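Local coordinates for carbohydrate binding family 6 (Clostridium thermocellum, PDB 5A8C), which probably hydrolyses terminal alpha-L-arabinofuranosyl residues, as a family 43 glycoside hydrolase built on a five-bladed beta-propeller, at residues Gly118-Asp130 against Phe136-Asn148. Residues are numbered along the deposited sequence; the frame is centred on the assembly and turned at random.
Sequences GNGGNGIGVAVSD and FKDPLPGPLVSWN
Asp138 OD2 accepts from a water at 2.8 Å, and the same water reaches Val126 N across the contact through a weak bond and donates to Gly142 O. Tyr117 OH and Trp97 NE1 also bond OD2, so three bonds grip this carboxylate oxygen. Asp138 CG stands anti to the backbone N (chi1 179°), which lays the carboxylate beside Val126 O of the strand; Asp138 OD1 accepts from Leu140 N at 2.8 Å, an Asx turn that fixes the carboxylate's rotation. Val126 O, another acceptor, instead receives a CA-H...O contact from Asp138 CA at 3.2 Å. Antiparallel backbone pairs flank this water-bridged stretch. At one end Val128 and Lys137 exchange two bonds. At the other, Ile124 N donates almost straight to Val145 O (2.9 Å), while Ile124 O takes Val145 N and, weakly, Leu144 N: a classic beta bulge. Ser129 CB sits over the centre of the Phe136 ring face in a CH-pi contact, 3.7 Å from the centroid, and Ala127 CB packs on Phe136 CB. Val126 CG1, set between its own backbone N and carbonyl carbon (chi1 58°), meets Leu140 CD1 at 3.9 Å and also Leu144 CD2. Strand 124-129 is an outer strand of a three-stranded antiparallel sheet, and 136-148 runs along its edge away from strand 112-118. Phe136 reaches Phe113 and Leu115 of that strand and Val88 and Phe89 of strand 83-90, whereas Ile124 and Val145 both pack on Met175 and Phe177 of strand 173-178, joining this sheet to two others.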
loop_
_atom_site.group_PDB
_atom_site.type_symbol
_atom_site.label_atom_id
_atom_site.label_comp_id
_atom_site.label_asym_id
_atom_site.label_seq_id
_atom_site.Cartn_x
_atom_site.Cartn_y
_atom_site.Cartn_z
ATOM N N GLY A 118 -6.124 -7.217 -0.544
ATOM C CA GLY A 118 -5.900 -8.574 -0.029
ATOM C C GLY A 118 -7.082 -9.059 0.758
ATOM O O GLY A 118 -7.502 -8.418 1.743
ATOM N N ASN A 119 -7.620 -10.216 0.390
ATOM C CA ASN A 119 -8.663 -10.888 1.171
ATOM C C ASN A 119 -8.065 -11.647 2.355
ATOM O O ASN A 119 -8.233 -12.851 2.477
ATOM C CB ASN A 119 -9.482 -11.810 0.277
ATOM C CG ASN A 119 -10.655 -12.469 0.997
ATOM O OD1 ASN A 119 -11.345 -11.798 1.779
ATOM N ND2 ASN A 119 -10.910 -13.701 0.708
ATOM N N GLY A 120 -7.292 -10.947 3.207
ATOM C CA GLY A 120 -6.846 -11.537 4.437
ATOM C C GLY A 120 -5.851 -12.664 4.286
ATOM O O GLY A 120 -5.760 -13.495 5.199
ATOM N N GLY A 121 -5.111 -12.661 3.199
ATOM C CA GLY A 121 -4.220 -13.793 2.858
ATOM C C GLY A 121 -4.858 -14.863 1.985
ATOM O O GLY A 121 -4.169 -15.773 1.517
ATOM N N ASN A 122 -6.169 -14.792 1.784
ATOM C CA ASN A 122 -6.955 -15.728 0.992
ATOM C C ASN A 122 -7.290 -15.142 -0.354
ATOM O O ASN A 122 -8.450 -14.896 -0.680
ATOM C CB ASN A 122 -8.231 -16.112 1.719
ATOM C CG ASN A 122 -7.981 -16.516 3.127
ATOM O OD1 ASN A 122 -8.518 -15.907 4.087
ATOM N ND2 ASN A 122 -7.148 -17.494 3.285
ATOM N N GLY A 123 -6.241 -14.870 -1.153
ATOM C CA GLY A 123 -6.393 -14.305 -2.470
ATOM C C GLY A 123 -6.273 -12.800 -2.502
ATOM O O GLY A 123 -6.573 -12.095 -1.534
ATOM N N ILE A 124 -5.868 -12.276 -3.676
ATOM C CA ILE A 124 -5.816 -10.839 -3.952
ATOM C C ILE A 124 -6.846 -10.531 -5.043
ATOM O O ILE A 124 -6.890 -11.215 -6.065
ATOM C CB ILE A 124 -4.405 -10.427 -4.383
ATOM C CG1 ILE A 124 -3.441 -10.572 -3.208
ATOM C CG2 ILE A 124 -4.389 -8.999 -4.939
ATOM C CD1 ILE A 124 -1.988 -10.453 -3.565
ATOM N N GLY A 125 -7.661 -9.503 -4.780
ATOM C CA GLY A 125 -8.674 -9.070 -5.711
ATOM C C GLY A 125 -8.373 -7.761 -6.417
ATOM O O GLY A 125 -7.409 -7.060 -6.093
ATOM N N VAL A 126 -9.236 -7.469 -7.375
ATOM C CA VAL A 126 -9.244 -6.177 -8.071
ATOM C C VAL A 126 -10.662 -5.672 -8.148
ATOM O O VAL A 126 -11.591 -6.381 -8.507
ATOM C CB VAL A 126 -8.641 -6.280 -9.482
ATOM C CG1 VAL A 126 -9.373 -7.306 -10.361
ATOM C CG2 VAL A 126 -8.613 -4.901 -10.153
ATOM N N ALA A 127 -10.848 -4.401 -7.776
ATOM C CA ALA A 127 -12.133 -3.723 -7.928
ATOM C C ALA A 127 -11.950 -2.513 -8.824
ATOM O O ALA A 127 -10.871 -1.915 -8.888
ATOM C CB ALA A 127 -12.673 -3.327 -6.568
ATOM N N VAL A 128 -13.003 -2.171 -9.573
ATOM C CA VAL A 128 -12.898 -1.200 -10.647
ATOM C C VAL A 128 -13.987 -0.148 -10.468
ATOM O O VAL A 128 -15.110 -0.455 -10.085
ATOM C CB VAL A 128 -13.054 -1.911 -12.028
ATOM C CG1 VAL A 128 -12.821 -0.960 -13.190
ATOM C CG2 VAL A 128 -12.104 -3.108 -12.132
ATOM N N SER A 129 -13.655 1.074 -10.874
ATOM C CA SER A 129 -14.644 2.158 -10.960
ATOM C C SER A 129 -14.228 3.124 -12.033
ATOM O O SER A 129 -13.063 3.325 -12.299
ATOM C CB SER A 129 -14.738 2.916 -9.631
ATOM O OG SER A 129 -15.804 3.888 -9.677
ATOM N N ASP A 130 -15.223 3.814 -12.606
ATOM C CA ASP A 130 -14.916 4.966 -13.473
ATOM C C ASP A 130 -14.643 6.239 -12.683
ATOM O O ASP A 130 -14.209 7.207 -13.257
ATOM C CB ASP A 130 -16.084 5.249 -14.426
ATOM C CG ASP A 130 -16.378 4.179 -15.393
ATOM O OD1 ASP A 130 -15.557 3.382 -15.724
ATOM O OD2 ASP A 130 -17.504 4.246 -15.954
ATOM N N PHE A 136 -16.602 1.065 -6.130
ATOM C CA PHE A 136 -15.756 0.070 -6.745
ATOM C C PHE A 136 -16.401 -1.271 -6.682
ATOM O O PHE A 136 -16.954 -1.664 -5.656
ATOM C CB PHE A 136 -14.400 0.030 -6.056
ATOM C CG PHE A 136 -13.491 1.219 -6.340
ATOM C CD1 PHE A 136 -13.609 2.431 -5.686
ATOM C CD2 PHE A 136 -12.507 1.105 -7.311
ATOM C CE1 PHE A 136 -12.782 3.474 -5.967
ATOM C CE2 PHE A 136 -11.659 2.150 -7.598
ATOM C CZ PHE A 136 -11.799 3.355 -6.933
ATOM N N LYS A 137 -16.278 -2.060 -7.771
ATOM C CA LYS A 137 -16.858 -3.392 -7.845
ATOM C C LYS A 137 -15.830 -4.343 -8.412
ATOM O O LYS A 137 -15.189 -4.050 -9.433
ATOM C CB LYS A 137 -18.108 -3.413 -8.714
ATOM C CG LYS A 137 -19.287 -2.601 -8.189
ATOM C CD LYS A 137 -19.898 -3.212 -6.951
ATOM C CE LYS A 137 -21.133 -2.463 -6.484
ATOM N NZ LYS A 137 -21.762 -3.175 -5.337
ATOM N N ASP A 138 -15.666 -5.503 -7.780
ATOM C CA ASP A 138 -14.778 -6.550 -8.297
ATOM C C ASP A 138 -15.539 -7.358 -9.334
ATOM O O ASP A 138 -16.579 -7.927 -9.020
ATOM C CB ASP A 138 -14.258 -7.406 -7.133
ATOM C CG ASP A 138 -13.353 -8.546 -7.551
ATOM O OD1 ASP A 138 -13.413 -8.990 -8.693
ATOM O OD2 ASP A 138 -12.495 -8.925 -6.678
ATOM N N PRO A 139 -15.076 -7.343 -10.591
ATOM C CA PRO A 139 -15.828 -8.018 -11.682
ATOM C C PRO A 139 -15.631 -9.512 -11.745
ATOM O O PRO A 139 -16.299 -10.149 -12.560
ATOM C CB PRO A 139 -15.246 -7.364 -12.919
ATOM C CG PRO A 139 -13.786 -7.123 -12.546
ATOM C CD PRO A 139 -13.828 -6.723 -11.072
ATOM N N LEU A 140 -14.752 -10.069 -10.922
ATOM C CA LEU A 140 -14.292 -11.441 -11.127
ATOM C C LEU A 140 -15.017 -12.413 -10.192
ATOM O O LEU A 140 -15.430 -12.062 -9.081
ATOM C CB LEU A 140 -12.789 -11.534 -10.840
ATOM C CG LEU A 140 -11.906 -10.670 -11.720
ATOM C CD1 LEU A 140 -10.440 -10.911 -11.382
ATOM C CD2 LEU A 140 -12.157 -10.780 -13.197
ATOM N N PRO A 141 -15.112 -13.674 -10.596
ATOM C CA PRO A 141 -15.738 -14.679 -9.736
ATOM C C PRO A 141 -14.849 -15.151 -8.597
ATOM O O PRO A 141 -15.338 -15.821 -7.681
ATOM C CB PRO A 141 -16.054 -15.819 -10.709
ATOM C CG PRO A 141 -15.022 -15.685 -11.780
ATOM C CD PRO A 141 -14.820 -14.211 -11.945
ATOM N N GLY A 142 -13.557 -14.869 -8.671
ATOM C CA GLY A 142 -12.606 -15.266 -7.668
ATOM C C GLY A 142 -11.426 -14.330 -7.687
ATOM O O GLY A 142 -11.413 -13.324 -8.403
ATOM N N PRO A 143 -10.416 -14.643 -6.880
ATOM C CA PRO A 143 -9.235 -13.760 -6.809
ATOM C C PRO A 143 -8.530 -13.624 -8.139
ATOM O O PRO A 143 -8.399 -14.594 -8.902
ATOM C CB PRO A 143 -8.377 -14.401 -5.747
ATOM C CG PRO A 143 -8.913 -15.730 -5.504
ATOM C CD PRO A 143 -10.319 -15.785 -5.950
ATOM N N LEU A 144 -7.962 -12.472 -8.350
ATOM C CA LEU A 144 -7.076 -12.200 -9.457
ATOM C C LEU A 144 -5.787 -13.039 -9.311
ATOM O O LEU A 144 -5.247 -13.555 -10.303
ATOM C CB LEU A 144 -6.777 -10.724 -9.539
ATOM C CG LEU A 144 -5.794 -10.282 -10.615
ATOM C CD1 LEU A 144 -6.278 -10.634 -12.007
ATOM C CD2 LEU A 144 -5.562 -8.778 -10.536
ATOM N N VAL A 145 -5.258 -13.089 -8.088
ATOM C CA VAL A 145 -4.084 -13.881 -7.774
ATOM C C VAL A 145 -4.403 -14.737 -6.549
ATOM O O VAL A 145 -4.952 -14.238 -5.569
ATOM C CB VAL A 145 -2.855 -12.962 -7.482
ATOM C CG1 VAL A 145 -1.662 -13.813 -7.059
ATOM C CG2 VAL A 145 -2.498 -12.130 -8.713
ATOM N N SER A 146 -4.110 -16.040 -6.650
ATOM C CA SER A 146 -4.491 -17.001 -5.615
ATOM C C SER A 146 -3.254 -17.885 -5.370
ATOM O O SER A 146 -2.237 -17.813 -6.083
ATOM C CB SER A 146 -5.677 -17.890 -6.126
ATOM O OG SER A 146 -5.241 -18.868 -7.024
ATOM N N TRP A 147 -3.407 -18.749 -4.377
ATOM C CA TRP A 147 -2.393 -19.746 -4.116
ATOM C C TRP A 147 -2.119 -20.639 -5.327
ATOM O O TRP A 147 -1.053 -21.250 -5.398
ATOM C CB TRP A 147 -2.812 -20.633 -2.932
ATOM C CG TRP A 147 -2.695 -19.936 -1.688
ATOM C CD1 TRP A 147 -3.694 -19.524 -0.843
ATOM C CD2 TRP A 147 -1.478 -19.540 -1.094
ATOM N NE1 TRP A 147 -3.158 -18.871 0.248
ATOM C CE2 TRP A 147 -1.788 -18.878 0.120
ATOM C CE3 TRP A 147 -0.142 -19.712 -1.453
ATOM C CZ2 TRP A 147 -0.814 -18.405 0.956
ATOM C CZ3 TRP A 147 0.825 -19.208 -0.628
ATOM C CH2 TRP A 147 0.482 -18.579 0.575
ATOM N N ASN A 148 -3.102 -20.776 -6.225
ATOM C CA ASN A 148 -2.939 -21.634 -7.392
ATOM C C ASN A 148 -2.465 -20.914 -8.645
ATOM O O ASN A 148 -2.273 -21.571 -9.665
ATOM C CB ASN A 148 -4.264 -22.363 -7.627
ATOM C CG ASN A 148 -4.550 -23.394 -6.551
ATOM O OD1 ASN A 148 -3.628 -24.068 -6.059
ATOM N ND2 ASN A 148 -5.820 -23.525 -6.169
HETATM O O HOH W 1 -10.517 -10.572 -7.899
#